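Local structure of putative isomerase (Streptomyces coelicolor A3, 2OQH) at residues V44-W52 / G299-A307; L214-P225 / K238-C248. The protein is a putative isomerase of the enolase superfamily that may dehydrate D-glucarate to 5-dehydro-4-deoxy-D-glucarate. All coordinates share one frame; numbering follows the deposited sequence.

Contact 1 and contact 2 share no strand or helix and lie on opposite sides of the chain's centre, about 30 Å between their centres. Contact 1 joins two domains: a strand of the N-terminal domain reaches the start of a barrel helix, and one buried glutamate does most of the work. Contact 2 stays within the barrel, where two adjacent parallel strands pair through their backbones, and the segments that carry them bury 814 Å² between them, against 332 Å² in contact 1. Both are largely buried, but contact 2 also reaches the surface at Arg240. Its chemistry changes along its length, from leucines and isoleucine beside the ladder to a carboxylate and hydroxyl network at the C-terminal ends of the strands.

Contact 1: V44-W52 / G299-A307; sequences VEGWGETMW and GGELGIATA
Glu49 and Ala305 mark the closest backbone approach, 5.3 Å between their CA atoms, where strand 45-51 crosses the first turn of helix 303-315 at 99°. The carboxylate of Glu49 reaches into that helix start. OE2 takes the N-H of Leu302, the N-cap residue, on its syn lone pair, with Glu49 OE2 to Leu302 N at 2.9 Å. Ala305 N donates almost straight (172°) to Glu49 OE1 at 3.2 Å, coming in from above the carboxylate plane. A water donates to Glu49 OE1 and accepts from Ile304 N, so it joins the same group to the first turn. Arg33 forms a salt bridge with OE2; together with the helix N-terminus it would probably favour the charged form of this buried acid. With CG anti to the backbone N (chi1 175°) and a bend at chi2, the carboxylate lies against Ala305 CB, 3.7 Å from Glu49 CD. Farther back along the strand, Trp47 CB receives CD1 of Ile304 (4.2 Å). Strand 45-51 pairs with strand 31-40, which supplies Arg33; the Trp47 side chain packs on helix 359-368, while Thr50 and Met51 meet helix 85-112.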
ATOM      1  N   VAL A  44      10.600  25.736   6.246  1.00 23.24           N
ATOM      2  CA  VAL A  44       9.709  24.583   6.229  1.00 21.63           C
ATOM      3  C   VAL A  44      10.384  23.370   5.609  1.00 21.13           C
ATOM      4  O   VAL A  44      11.054  23.483   4.576  1.00 21.33           O
ATOM      5  CB  VAL A  44       8.415  24.881   5.444  1.00 21.41           C
ATOM      6  CG1 VAL A  44       7.704  23.571   5.091  1.00 20.95           C
ATOM      7  CG2 VAL A  44       7.499  25.753   6.284  1.00 20.03           C
ATOM      8  N   GLU A  45      10.191  22.212   6.242  1.00 21.16           N
ATOM      9  CA  GLU A  45      10.767  20.950   5.777  1.00 21.21           C
ATOM     10  C   GLU A  45       9.691  19.896   5.554  1.00 21.28           C
ATOM     11  O   GLU A  45       8.742  19.799   6.327  1.00 21.49           O
ATOM     12  CB  GLU A  45      11.773  20.402   6.798  1.00 21.98           C
ATOM     13  CG  GLU A  45      13.018  21.258   6.983  1.00 26.35           C
ATOM     14  CD  GLU A  45      14.023  20.661   7.958  1.00 28.02           C
ATOM     15  OE1 GLU A  45      15.146  21.198   8.031  1.00 30.75           O
ATOM     16  OE2 GLU A  45      13.704  19.667   8.650  1.00 28.95           O
ATOM     17  N   GLY A  46       9.847  19.105   4.497  1.00 20.60           N
ATOM     18  CA  GLY A  46       8.888  18.052   4.216  1.00 19.26           C
ATOM     19  C   GLY A  46       9.584  16.700   4.219  1.00 18.71           C
ATOM     20  O   GLY A  46      10.726  16.593   3.764  1.00 18.48           O
ATOM     21  N   TRP A  47       8.908  15.670   4.725  1.00 18.49           N
ATOM     22  CA  TRP A  47       9.490  14.335   4.779  1.00 18.21           C
ATOM     23  C   TRP A  47       8.692  13.312   3.995  1.00 18.98           C
ATOM     24  O   TRP A  47       7.464  13.378   3.929  1.00 18.95           O
ATOM     25  CB  TRP A  47       9.606  13.854   6.226  1.00 18.15           C
ATOM     26  CG  TRP A  47      10.569  14.655   7.034  1.00 18.66           C
ATOM     27  CD1 TRP A  47      10.327  15.840   7.656  1.00 18.04           C
ATOM     28  CD2 TRP A  47      11.954  14.354   7.261  1.00 18.84           C
ATOM     29  NE1 TRP A  47      11.473  16.300   8.261  1.00 19.91           N
ATOM     30  CE2 TRP A  47      12.487  15.405   8.034  1.00 19.83           C
ATOM     31  CE3 TRP A  47      12.794  13.294   6.886  1.00 19.30           C
ATOM     32  CZ2 TRP A  47      13.831  15.433   8.440  1.00 20.47           C
ATOM     33  CZ3 TRP A  47      14.136  13.320   7.289  1.00 20.11           C
ATOM     34  CH2 TRP A  47      14.636  14.384   8.059  1.00 20.41           C
ATOM     35  N   GLY A  48       9.410  12.359   3.413  1.00 19.89           N
ATOM     36  CA  GLY A  48       8.776  11.306   2.642  1.00 20.42           C
ATOM     37  C   GLY A  48       9.524  10.009   2.864  1.00 21.45           C
ATOM     38  O   GLY A  48      10.722  10.018   3.155  1.00 21.98           O
ATOM     39  N   GLU A  49       8.819   8.894   2.733  1.00 20.73           N
ATOM     40  CA  GLU A  49       9.416   7.584   2.924  1.00 20.98           C
ATOM     41  C   GLU A  49       8.910   6.685   1.810  1.00 21.72           C
ATOM     42  O   GLU A  49       7.729   6.736   1.454  1.00 21.63           O
ATOM     43  CB  GLU A  49       8.996   7.003   4.275  1.00 20.01           C
ATOM     44  CG  GLU A  49       9.461   5.579   4.524  1.00 19.00           C
ATOM     45  CD  GLU A  49       8.480   4.791   5.383  1.00 19.53           C
ATOM     46  OE1 GLU A  49       7.902   5.370   6.327  1.00 17.90           O
ATOM     47  OE2 GLU A  49       8.293   3.584   5.116  1.00 20.89           O
ATOM     48  N   THR A  50       9.796   5.868   1.254  1.00 21.47           N
ATOM     49  CA  THR A  50       9.388   4.978   0.181  1.00 21.60           C
ATOM     50  C   THR A  50      10.134   3.653   0.312  1.00 22.43           C
ATOM     51  O   THR A  50      10.960   3.484   1.204  1.00 22.93           O
ATOM     52  CB  THR A  50       9.638   5.635  -1.198  1.00 20.94           C
ATOM     53  OG1 THR A  50       8.938   4.903  -2.210  1.00 21.77           O
ATOM     54  CG2 THR A  50      11.122   5.667  -1.529  1.00 19.80           C
HETATM   55  N   MSE A  51       9.849   2.717  -0.584  1.00 22.93           N
HETATM   56  CA  MSE A  51      10.457   1.394  -0.534  1.00 22.60           C
HETATM   57  C   MSE A  51      11.929   1.283  -0.931  1.00 21.49           C
HETATM   58  O   MSE A  51      12.499   2.176  -1.561  1.00 19.12           O
HETATM   59  CB  MSE A  51       9.645   0.445  -1.405  1.00 26.17           C
HETATM   60  CG  MSE A  51       9.939   0.594  -2.880  1.00 31.86           C
HETATM   61 SE   MSE A  51       8.729  -0.424  -3.972  1.00 47.06          SE
HETATM   62  CE  MSE A  51       9.357  -2.213  -3.618  1.00 36.43           C
ATOM     63  N   TRP A  52      12.521   0.155  -0.546  1.00 20.73           N
ATOM     64  CA  TRP A  52      13.911  -0.190  -0.832  1.00 22.07           C
ATOM     65  C   TRP A  52      14.962   0.837  -0.451  1.00 22.48           C
ATOM     66  O   TRP A  52      14.646   1.911   0.055  1.00 23.04           O
ATOM     67  CB  TRP A  52      14.043  -0.564  -2.308  1.00 21.38           C
ATOM     68  CG  TRP A  52      13.360  -1.859  -2.637  1.00 20.70           C
ATOM     69  CD1 TRP A  52      12.245  -2.375  -2.035  1.00 20.69           C
ATOM     70  CD2 TRP A  52      13.714  -2.779  -3.676  1.00 20.95           C
ATOM     71  NE1 TRP A  52      11.887  -3.555  -2.636  1.00 19.43           N
ATOM     72  CE2 TRP A  52      12.769  -3.826  -3.648  1.00 20.36           C
ATOM     73  CE3 TRP A  52      14.736  -2.818  -4.633  1.00 21.80           C
ATOM     74  CZ2 TRP A  52      12.815  -4.904  -4.540  1.00 19.79           C
ATOM     75  CZ3 TRP A  52      14.781  -3.894  -5.524  1.00 22.18           C
ATOM     76  CH2 TRP A  52      13.825  -4.917  -5.468  1.00 21.22           C
ATOM     77  N   GLY A 299       3.309  -1.961   0.695  1.00 25.61           N
ATOM     78  CA  GLY A 299       4.611  -2.478   0.314  1.00 25.08           C
ATOM     79  C   GLY A 299       5.613  -2.304   1.442  1.00 24.99           C
ATOM     80  O   GLY A 299       6.787  -2.040   1.189  1.00 25.20           O
ATOM     81  N   GLY A 300       5.147  -2.440   2.685  1.00 23.87           N
ATOM     82  CA  GLY A 300       6.017  -2.297   3.845  1.00 23.72           C
ATOM     83  C   GLY A 300       6.144  -0.888   4.414  1.00 23.21           C
ATOM     84  O   GLY A 300       7.121  -0.575   5.101  1.00 23.79           O
ATOM     85  N   GLU A 301       5.166  -0.031   4.151  1.00 21.62           N
ATOM     86  CA  GLU A 301       5.212   1.335   4.650  1.00 21.28           C
ATOM     87  C   GLU A 301       5.361   1.413   6.160  1.00 20.73           C
ATOM     88  O   GLU A 301       4.751   0.633   6.888  1.00 20.77           O
ATOM     89  CB  GLU A 301       3.939   2.102   4.280  1.00 19.90           C
ATOM     90  CG  GLU A 301       3.715   2.308   2.805  1.00 24.20           C
ATOM     91  CD  GLU A 301       3.343   1.029   2.107  1.00 25.77           C
ATOM     92  OE1 GLU A 301       2.498   0.290   2.654  1.00 27.56           O
ATOM     93  OE2 GLU A 301       3.883   0.770   1.013  1.00 27.66           O
ATOM     94  N   LEU A 302       6.169   2.363   6.623  1.00 21.09           N
ATOM     95  CA  LEU A 302       6.338   2.582   8.058  1.00 21.93           C
ATOM     96  C   LEU A 302       5.513   3.830   8.397  1.00 21.72           C
ATOM     97  O   LEU A 302       4.571   4.166   7.676  1.00 22.46           O
ATOM     98  CB  LEU A 302       7.818   2.776   8.420  1.00 23.32           C
ATOM     99  CG  LEU A 302       8.716   1.545   8.197  1.00 25.78           C
ATOM    100  CD1 LEU A 302      10.164   1.915   8.489  1.00 27.83           C
ATOM    101  CD2 LEU A 302       8.265   0.378   9.079  1.00 26.69           C
ATOM    102  N   GLY A 303       5.864   4.522   9.475  1.00 21.20           N
ATOM    103  CA  GLY A 303       5.108   5.691   9.894  1.00 20.52           C
ATOM    104  C   GLY A 303       4.853   6.829   8.918  1.00 20.44           C
ATOM    105  O   GLY A 303       3.709   7.254   8.732  1.00 20.84           O
ATOM    106  N   ILE A 304       5.908   7.353   8.311  1.00 19.45           N
ATOM    107  CA  ILE A 304       5.737   8.457   7.372  1.00 18.99           C
ATOM    108  C   ILE A 304       4.878   8.031   6.176  1.00 17.07           C
ATOM    109  O   ILE A 304       3.893   8.692   5.847  1.00 16.80           O
ATOM    110  CB  ILE A 304       7.103   8.978   6.881  1.00 19.01           C
ATOM    111  CG1 ILE A 304       7.921   9.483   8.076  1.00 21.09           C
ATOM    112  CG2 ILE A 304       6.905  10.111   5.873  1.00 18.70           C
ATOM    113  CD1 ILE A 304       9.340   9.903   7.717  1.00 22.38           C
ATOM    114  N   ALA A 305       5.241   6.916   5.551  1.00 16.16           N
ATOM    115  CA  ALA A 305       4.504   6.410   4.397  1.00 16.64           C
ATOM    116  C   ALA A 305       3.047   6.118   4.749  1.00 17.02           C
ATOM    117  O   ALA A 305       2.131   6.513   4.016  1.00 18.05           O
ATOM    118  CB  ALA A 305       5.178   5.158   3.858  1.00 14.44           C
ATOM    119  N   THR A 306       2.833   5.430   5.867  1.00 15.86           N
ATOM    120  CA  THR A 306       1.484   5.105   6.305  1.00 16.91           C
ATOM    121  C   THR A 306       0.675   6.380   6.535  1.00 17.20           C
ATOM    122  O   THR A 306      -0.516   6.429   6.241  1.00 17.90           O
ATOM    123  CB  THR A 306       1.494   4.284   7.613  1.00 17.29           C
ATOM    124  OG1 THR A 306       2.134   3.025   7.382  1.00 18.22           O
ATOM    125  CG2 THR A 306       0.074   4.039   8.100  1.00 18.62           C
ATOM    126  N   ALA A 307       1.330   7.411   7.061  1.00 17.28           N
ATOM    127  CA  ALA A 307       0.671   8.688   7.319  1.00 17.19           C
ATOM    128  C   ALA A 307       0.131   9.281   6.010  1.00 16.36           C
ATOM    129  O   ALA A 307      -0.985   9.802   5.966  1.00 17.18           O
ATOM    130  CB  ALA A 307       1.654   9.659   7.976  1.00 17.22           C
TER
HETATM  131  O   HOH W   1       8.774   6.343   8.933  1.00 21.46           O

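Contact 2: L214-P225 / K238-C248; sequences LEELDLEYLEDP and KVRIPLCTNMC
Three groups just past the strand ends grip Thr245 OG1. It donates to Asp224 OD1 at a short 2.5 Å. In an ST turn it accepts from Met247 N, and in an ST motif Cys248 N reaches Thr245 OG1 at 3.0 Å, almost straight at 177°. The second oxygen, Asp224 OD2, takes Asn246 N at 3.1 Å; both carboxylate oxygens use syn lone pairs, which fixes the rotation of the group. Were Asp224 an alanine, the Thr245 hydroxyl and the Asn246 N-H would probably lose their acceptor, and the turn after the strand would be freer to shift. Before these bonds runs a parallel ladder, Leu222 N to Pro242 O, Cys244 N to Leu222 O and Asp224 N to Cys244 O. On one side of it Leu222 and Leu243 lie side by side. Tyr221 carries its ring over Cys244, whose SG, anti to its own N (chi1 -179°), stands 4.1 Å from the centroid of the Tyr221 ring; the hydroxyl of Tyr221 bonds Asn295. At the far end Arg240 N donates to Glu215 OE2 at 2.7 Å, and Ile241 CD1 packs on Leu214 CB. Strands 221-223 and 243-245 are linked by helix 228-238 in a beta-alpha-beta crossover, Met232 covering Leu243 and Pro225. Strand 193-197 lies on the other flank of 221-223, and its Asp197 comes close to Glu223, at barrel-strand ends where relatives in the superfamily hold their metal.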
ATOM      1  N   LEU A 214     -13.966 -21.739  -4.589  1.00 13.19           N
ATOM      2  CA  LEU A 214     -14.001 -20.714  -3.549  1.00 12.56           C
ATOM      3  C   LEU A 214     -15.274 -19.871  -3.518  1.00 13.77           C
ATOM      4  O   LEU A 214     -15.525 -19.155  -2.543  1.00 13.96           O
ATOM      5  CB  LEU A 214     -12.791 -19.792  -3.695  1.00 13.11           C
ATOM      6  CG  LEU A 214     -11.418 -20.436  -3.488  1.00 13.84           C
ATOM      7  CD1 LEU A 214     -10.330 -19.446  -3.893  1.00 16.35           C
ATOM      8  CD2 LEU A 214     -11.255 -20.861  -2.034  1.00 15.36           C
ATOM      9  N   GLU A 215     -16.075 -19.946  -4.576  1.00 12.88           N
ATOM     10  CA  GLU A 215     -17.309 -19.169  -4.646  1.00 14.42           C
ATOM     11  C   GLU A 215     -18.227 -19.389  -3.445  1.00 15.56           C
ATOM     12  O   GLU A 215     -18.929 -18.477  -3.029  1.00 15.42           O
ATOM     13  CB  GLU A 215     -18.086 -19.500  -5.925  1.00 14.82           C
ATOM     14  CG  GLU A 215     -17.299 -19.304  -7.208  1.00 15.13           C
ATOM     15  CD  GLU A 215     -18.145 -19.496  -8.454  1.00 14.93           C
ATOM     16  OE1 GLU A 215     -19.016 -20.390  -8.466  1.00 15.21           O
ATOM     17  OE2 GLU A 215     -17.925 -18.759  -9.432  1.00 16.01           O
ATOM     18  N   GLU A 216     -18.235 -20.596  -2.892  1.00 16.55           N
ATOM     19  CA  GLU A 216     -19.107 -20.877  -1.750  1.00 18.55           C
ATOM     20  C   GLU A 216     -18.649 -20.228  -0.438  1.00 18.11           C
ATOM     21  O   GLU A 216     -19.364 -20.280   0.564  1.00 18.26           O
ATOM     22  CB  GLU A 216     -19.251 -22.391  -1.555  1.00 21.25           C
ATOM     23  CG  GLU A 216     -17.944 -23.100  -1.257  1.00 26.37           C
ATOM     24  CD  GLU A 216     -18.128 -24.589  -1.007  1.00 30.35           C
ATOM     25  OE1 GLU A 216     -17.127 -25.257  -0.675  1.00 32.47           O
ATOM     26  OE2 GLU A 216     -19.270 -25.094  -1.145  1.00 33.58           O
ATOM     27  N   LEU A 217     -17.475 -19.600  -0.450  1.00 17.61           N
ATOM     28  CA  LEU A 217     -16.933 -18.947   0.744  1.00 17.83           C
ATOM     29  C   LEU A 217     -17.205 -17.434   0.773  1.00 17.79           C
ATOM     30  O   LEU A 217     -16.883 -16.751   1.748  1.00 19.47           O
ATOM     31  CB  LEU A 217     -15.422 -19.207   0.830  1.00 17.89           C
ATOM     32  CG  LEU A 217     -14.996 -20.680   0.730  1.00 17.34           C
ATOM     33  CD1 LEU A 217     -13.487 -20.793   0.804  1.00 17.66           C
ATOM     34  CD2 LEU A 217     -15.641 -21.484   1.849  1.00 17.71           C
ATOM     35  N   ASP A 218     -17.798 -16.920  -0.300  1.00 16.25           N
ATOM     36  CA  ASP A 218     -18.120 -15.499  -0.427  1.00 14.42           C
ATOM     37  C   ASP A 218     -16.988 -14.566   0.021  1.00 13.92           C
ATOM     38  O   ASP A 218     -17.147 -13.755   0.935  1.00 13.68           O
ATOM     39  CB  ASP A 218     -19.408 -15.179   0.342  1.00 15.94           C
ATOM     40  CG  ASP A 218     -19.888 -13.758   0.109  1.00 17.99           C
ATOM     41  OD1 ASP A 218     -19.795 -13.267  -1.045  1.00 19.33           O
ATOM     42  OD2 ASP A 218     -20.364 -13.129   1.073  1.00 17.98           O
ATOM     43  N   LEU A 219     -15.848 -14.678  -0.645  1.00 12.95           N
ATOM     44  CA  LEU A 219     -14.691 -13.854  -0.327  1.00 12.42           C
ATOM     45  C   LEU A 219     -14.907 -12.418  -0.781  1.00 12.87           C
ATOM     46  O   LEU A 219     -15.590 -12.173  -1.773  1.00 14.56           O
ATOM     47  CB  LEU A 219     -13.450 -14.402  -1.035  1.00 13.54           C
ATOM     48  CG  LEU A 219     -13.144 -15.893  -0.904  1.00 14.23           C
ATOM     49  CD1 LEU A 219     -11.988 -16.254  -1.836  1.00 13.92           C
ATOM     50  CD2 LEU A 219     -12.800 -16.221   0.538  1.00 13.88           C
ATOM     51  N   GLU A 220     -14.321 -11.466  -0.063  1.00 12.66           N
ATOM     52  CA  GLU A 220     -14.445 -10.072  -0.457  1.00 13.52           C
ATOM     53  C   GLU A 220     -13.869  -9.967  -1.870  1.00 13.32           C
ATOM     54  O   GLU A 220     -14.439  -9.306  -2.732  1.00 14.48           O
ATOM     55  CB  GLU A 220     -13.690  -9.160   0.508  1.00 13.43           C
ATOM     56  CG  GLU A 220     -13.711  -7.706   0.093  1.00 14.64           C
ATOM     57  CD  GLU A 220     -13.184  -6.788   1.176  1.00 17.87           C
ATOM     58  OE1 GLU A 220     -12.440  -7.285   2.054  1.00 18.23           O
ATOM     59  OE2 GLU A 220     -13.507  -5.580   1.142  1.00 17.49           O
ATOM     60  N   TYR A 221     -12.726 -10.605  -2.094  1.00 13.28           N
ATOM     61  CA  TYR A 221     -12.139 -10.648  -3.425  1.00 13.74           C
ATOM     62  C   TYR A 221     -10.977 -11.601  -3.570  1.00 13.66           C
ATOM     63  O   TYR A 221     -10.337 -11.987  -2.591  1.00 13.13           O
ATOM     64  CB  TYR A 221     -11.740  -9.250  -3.936  1.00 14.94           C
ATOM     65  CG  TYR A 221     -10.830  -8.420  -3.061  1.00 14.24           C
ATOM     66  CD1 TYR A 221      -9.494  -8.775  -2.853  1.00 14.43           C
ATOM     67  CD2 TYR A 221     -11.292  -7.243  -2.482  1.00 13.14           C
ATOM     68  CE1 TYR A 221      -8.637  -7.966  -2.088  1.00 14.43           C
ATOM     69  CE2 TYR A 221     -10.454  -6.429  -1.722  1.00 16.09           C
ATOM     70  CZ  TYR A 221      -9.128  -6.792  -1.522  1.00 15.29           C
ATOM     71  OH  TYR A 221      -8.319  -5.982  -0.751  1.00 14.69           O
ATOM     72  N   LEU A 222     -10.745 -12.001  -4.814  1.00 11.35           N
ATOM     73  CA  LEU A 222      -9.662 -12.888  -5.181  1.00 11.90           C
ATOM     74  C   LEU A 222      -8.608 -11.935  -5.734  1.00 12.91           C
ATOM     75  O   LEU A 222      -8.840 -11.262  -6.736  1.00 13.51           O
ATOM     76  CB  LEU A 222     -10.149 -13.863  -6.255  1.00 13.10           C
ATOM     77  CG  LEU A 222      -9.180 -14.856  -6.878  1.00 14.55           C
ATOM     78  CD1 LEU A 222      -8.348 -15.521  -5.799  1.00 16.06           C
ATOM     79  CD2 LEU A 222      -9.965 -15.895  -7.662  1.00 15.42           C
ATOM     80  N   GLU A 223      -7.460 -11.863  -5.073  1.00 11.82           N
ATOM     81  CA  GLU A 223      -6.412 -10.943  -5.487  1.00 13.43           C
ATOM     82  C   GLU A 223      -5.298 -11.559  -6.324  1.00 13.20           C
ATOM     83  O   GLU A 223      -4.606 -12.464  -5.876  1.00 13.57           O
ATOM     84  CB  GLU A 223      -5.807 -10.280  -4.248  1.00 16.27           C
ATOM     85  CG  GLU A 223      -5.010  -9.031  -4.534  1.00 21.12           C
ATOM     86  CD  GLU A 223      -4.426  -8.388  -3.279  1.00 23.92           C
ATOM     87  OE1 GLU A 223      -5.106  -8.362  -2.228  1.00 25.43           O
ATOM     88  OE2 GLU A 223      -3.283  -7.885  -3.347  1.00 28.06           O
ATOM     89  N   ASP A 224      -5.124 -11.045  -7.537  1.00 12.41           N
ATOM     90  CA  ASP A 224      -4.083 -11.519  -8.453  1.00 12.26           C
ATOM     91  C   ASP A 224      -3.835 -13.027  -8.521  1.00 12.71           C
ATOM     92  O   ASP A 224      -2.717 -13.484  -8.292  1.00 12.47           O
ATOM     93  CB  ASP A 224      -2.752 -10.834  -8.129  1.00 12.54           C
ATOM     94  CG  ASP A 224      -2.753  -9.366  -8.488  1.00 12.32           C
ATOM     95  OD1 ASP A 224      -3.085  -9.052  -9.650  1.00 13.14           O
ATOM     96  OD2 ASP A 224      -2.424  -8.535  -7.617  1.00 11.41           O
ATOM     97  N   PRO A 225      -4.862 -13.826  -8.851  1.00 11.94           N
ATOM     98  CA  PRO A 225      -4.593 -15.267  -8.913  1.00 12.87           C
ATOM     99  C   PRO A 225      -3.616 -15.660 -10.025  1.00 11.43           C
ATOM    100  O   PRO A 225      -2.860 -16.619  -9.883  1.00 13.16           O
ATOM    101  CB  PRO A 225      -5.984 -15.876  -9.119  1.00 12.48           C
ATOM    102  CG  PRO A 225      -6.751 -14.759  -9.825  1.00 14.59           C
ATOM    103  CD  PRO A 225      -6.290 -13.538  -9.071  1.00 13.79           C
ATOM    104  N   LYS A 238     -15.245 -16.362 -15.939  1.00 11.04           N
ATOM    105  CA  LYS A 238     -15.785 -17.614 -15.411  1.00 12.82           C
ATOM    106  C   LYS A 238     -16.071 -17.686 -13.912  1.00 13.12           C
ATOM    107  O   LYS A 238     -17.040 -18.325 -13.495  1.00 15.38           O
ATOM    108  CB  LYS A 238     -14.840 -18.765 -15.782  1.00 13.50           C
ATOM    109  CG  LYS A 238     -14.954 -19.245 -17.217  1.00 16.68           C
ATOM    110  CD  LYS A 238     -16.177 -20.138 -17.374  1.00 18.65           C
ATOM    111  CE  LYS A 238     -16.446 -20.514 -18.822  1.00 19.35           C
ATOM    112  NZ  LYS A 238     -15.484 -21.509 -19.363  1.00 18.64           N
ATOM    113  N   VAL A 239     -15.227 -17.044 -13.112  1.00 12.07           N
ATOM    114  CA  VAL A 239     -15.339 -17.076 -11.655  1.00 12.15           C
ATOM    115  C   VAL A 239     -16.185 -15.953 -11.065  1.00 12.61           C
ATOM    116  O   VAL A 239     -15.927 -14.776 -11.317  1.00 13.11           O
ATOM    117  CB  VAL A 239     -13.929 -17.033 -11.018  1.00 12.60           C
ATOM    118  CG1 VAL A 239     -14.037 -16.981  -9.501  1.00 14.89           C
ATOM    119  CG2 VAL A 239     -13.135 -18.257 -11.452  1.00 13.07           C
ATOM    120  N   ARG A 240     -17.180 -16.332 -10.263  1.00 10.29           N
ATOM    121  CA  ARG A 240     -18.085 -15.375  -9.637  1.00 12.31           C
ATOM    122  C   ARG A 240     -17.598 -14.863  -8.284  1.00 11.45           C
ATOM    123  O   ARG A 240     -18.260 -15.044  -7.265  1.00 11.38           O
ATOM    124  CB  ARG A 240     -19.475 -15.987  -9.454  1.00 13.65           C
ATOM    125  CG  ARG A 240     -20.091 -16.574 -10.710  1.00 18.98           C
ATOM    126  CD  ARG A 240     -21.455 -17.167 -10.358  1.00 20.97           C
ATOM    127  NE  ARG A 240     -22.523 -16.225 -10.623  1.00 18.23           N
ATOM    128  CZ  ARG A 240     -23.752 -16.313 -10.129  1.00 15.75           C
ATOM    129  NH1 ARG A 240     -24.091 -17.307  -9.313  1.00 13.89           N
ATOM    130  NH2 ARG A 240     -24.653 -15.413 -10.478  1.00 12.79           N
ATOM    131  N   ILE A 241     -16.439 -14.223  -8.296  1.00 10.86           N
ATOM    132  CA  ILE A 241     -15.849 -13.639  -7.100  1.00 10.71           C
ATOM    133  C   ILE A 241     -15.233 -12.317  -7.552  1.00 11.22           C
ATOM    134  O   ILE A 241     -14.641 -12.249  -8.628  1.00 11.30           O
ATOM    135  CB  ILE A 241     -14.706 -14.514  -6.543  1.00 10.58           C
ATOM    136  CG1 ILE A 241     -15.195 -15.937  -6.293  1.00 11.95           C
ATOM    137  CG2 ILE A 241     -14.181 -13.914  -5.249  1.00 12.09           C
ATOM    138  CD1 ILE A 241     -14.079 -16.892  -5.884  1.00 10.93           C
ATOM    139  N   PRO A 242     -15.373 -11.248  -6.755  1.00 11.61           N
ATOM    140  CA  PRO A 242     -14.760  -9.998  -7.221  1.00 10.93           C
ATOM    141  C   PRO A 242     -13.249 -10.210  -7.409  1.00 11.50           C
ATOM    142  O   PRO A 242     -12.586 -10.794  -6.553  1.00 10.70           O
ATOM    143  CB  PRO A 242     -15.084  -9.017  -6.096  1.00 11.63           C
ATOM    144  CG  PRO A 242     -16.399  -9.522  -5.585  1.00 13.10           C
ATOM    145  CD  PRO A 242     -16.176 -11.022  -5.541  1.00 10.19           C
ATOM    146  N   LEU A 243     -12.720  -9.746  -8.538  1.00 10.73           N
ATOM    147  CA  LEU A 243     -11.305  -9.896  -8.855  1.00 11.44           C
ATOM    148  C   LEU A 243     -10.539  -8.596  -8.585  1.00 12.60           C
ATOM    149  O   LEU A 243     -10.933  -7.522  -9.038  1.00 13.20           O
ATOM    150  CB  LEU A 243     -11.160 -10.308 -10.322  1.00 13.82           C
ATOM    151  CG  LEU A 243      -9.891 -11.047 -10.743  1.00 16.75           C
ATOM    152  CD1 LEU A 243      -9.827 -12.406 -10.046  1.00 16.78           C
ATOM    153  CD2 LEU A 243      -9.891 -11.220 -12.257  1.00 15.64           C
ATOM    154  N   CYS A 244      -9.436  -8.702  -7.855  1.00 11.18           N
ATOM    155  CA  CYS A 244      -8.636  -7.540  -7.498  1.00 12.04           C
ATOM    156  C   CYS A 244      -7.204  -7.654  -8.013  1.00 12.44           C
ATOM    157  O   CYS A 244      -6.706  -8.759  -8.247  1.00 12.27           O
ATOM    158  CB  CYS A 244      -8.644  -7.384  -5.971  1.00 12.49           C
ATOM    159  SG  CYS A 244      -7.721  -5.975  -5.317  1.00 14.98           S
ATOM    160  N   THR A 245      -6.546  -6.513  -8.194  1.00 11.16           N
ATOM    161  CA  THR A 245      -5.170  -6.507  -8.679  1.00 13.71           C
ATOM    162  C   THR A 245      -4.344  -5.308  -8.225  1.00 13.37           C
ATOM    163  O   THR A 245      -4.870  -4.230  -7.944  1.00 14.36           O
ATOM    164  CB  THR A 245      -5.106  -6.499 -10.228  1.00 14.28           C
ATOM    165  OG1 THR A 245      -3.779  -6.819 -10.657  1.00 15.59           O
ATOM    166  CG2 THR A 245      -5.445  -5.107 -10.770  1.00 13.72           C
ATOM    167  N   ASN A 246      -3.036  -5.527  -8.159  1.00 15.40           N
ATOM    168  CA  ASN A 246      -2.073  -4.480  -7.851  1.00 16.75           C
ATOM    169  C   ASN A 246      -0.826  -4.927  -8.593  1.00 16.27           C
ATOM    170  O   ASN A 246       0.287  -4.536  -8.264  1.00 17.56           O
ATOM    171  CB  ASN A 246      -1.819  -4.323  -6.339  1.00 20.54           C
ATOM    172  CG  ASN A 246      -1.174  -5.539  -5.705  1.00 24.08           C
ATOM    173  OD1 ASN A 246      -0.078  -5.950  -6.076  1.00 27.03           O
ATOM    174  ND2 ASN A 246      -1.858  -6.117  -4.727  1.00 28.11           N
HETATM  175  N   MSE A 247      -1.051  -5.757  -9.614  1.00 16.46           N
HETATM  176  CA  MSE A 247       0.012  -6.295 -10.458  1.00 17.32           C
HETATM  177  C   MSE A 247      -0.227  -6.181 -11.970  1.00 17.48           C
HETATM  178  O   MSE A 247       0.729  -5.985 -12.718  1.00 18.21           O
HETATM  179  CB  MSE A 247       0.274  -7.764 -10.120  1.00 18.68           C
HETATM  180  CG  MSE A 247       0.930  -7.987  -8.762  1.00 24.16           C
HETATM  181 SE   MSE A 247       1.208  -9.870  -8.367  1.00 32.17          SE
HETATM  182  CE  MSE A 247       2.660 -10.220  -9.579  1.00 27.61           C
ATOM    183  N   CYS A 248      -1.470  -6.310 -12.435  1.00 15.64           N
ATOM    184  CA  CYS A 248      -1.710  -6.214 -13.878  1.00 16.05           C
ATOM    185  C   CYS A 248      -2.166  -4.814 -14.316  1.00 15.85           C
ATOM    186  O   CYS A 248      -2.221  -4.518 -15.509  1.00 16.70           O
ATOM    187  CB  CYS A 248      -2.704  -7.288 -14.352  1.00 16.09           C
ATOM    188  SG  CYS A 248      -4.436  -7.016 -13.978  1.00 16.61           S
TER
HETATM  189  O   HOH W   2     -18.209 -15.349  -4.423  1.00 15.63           O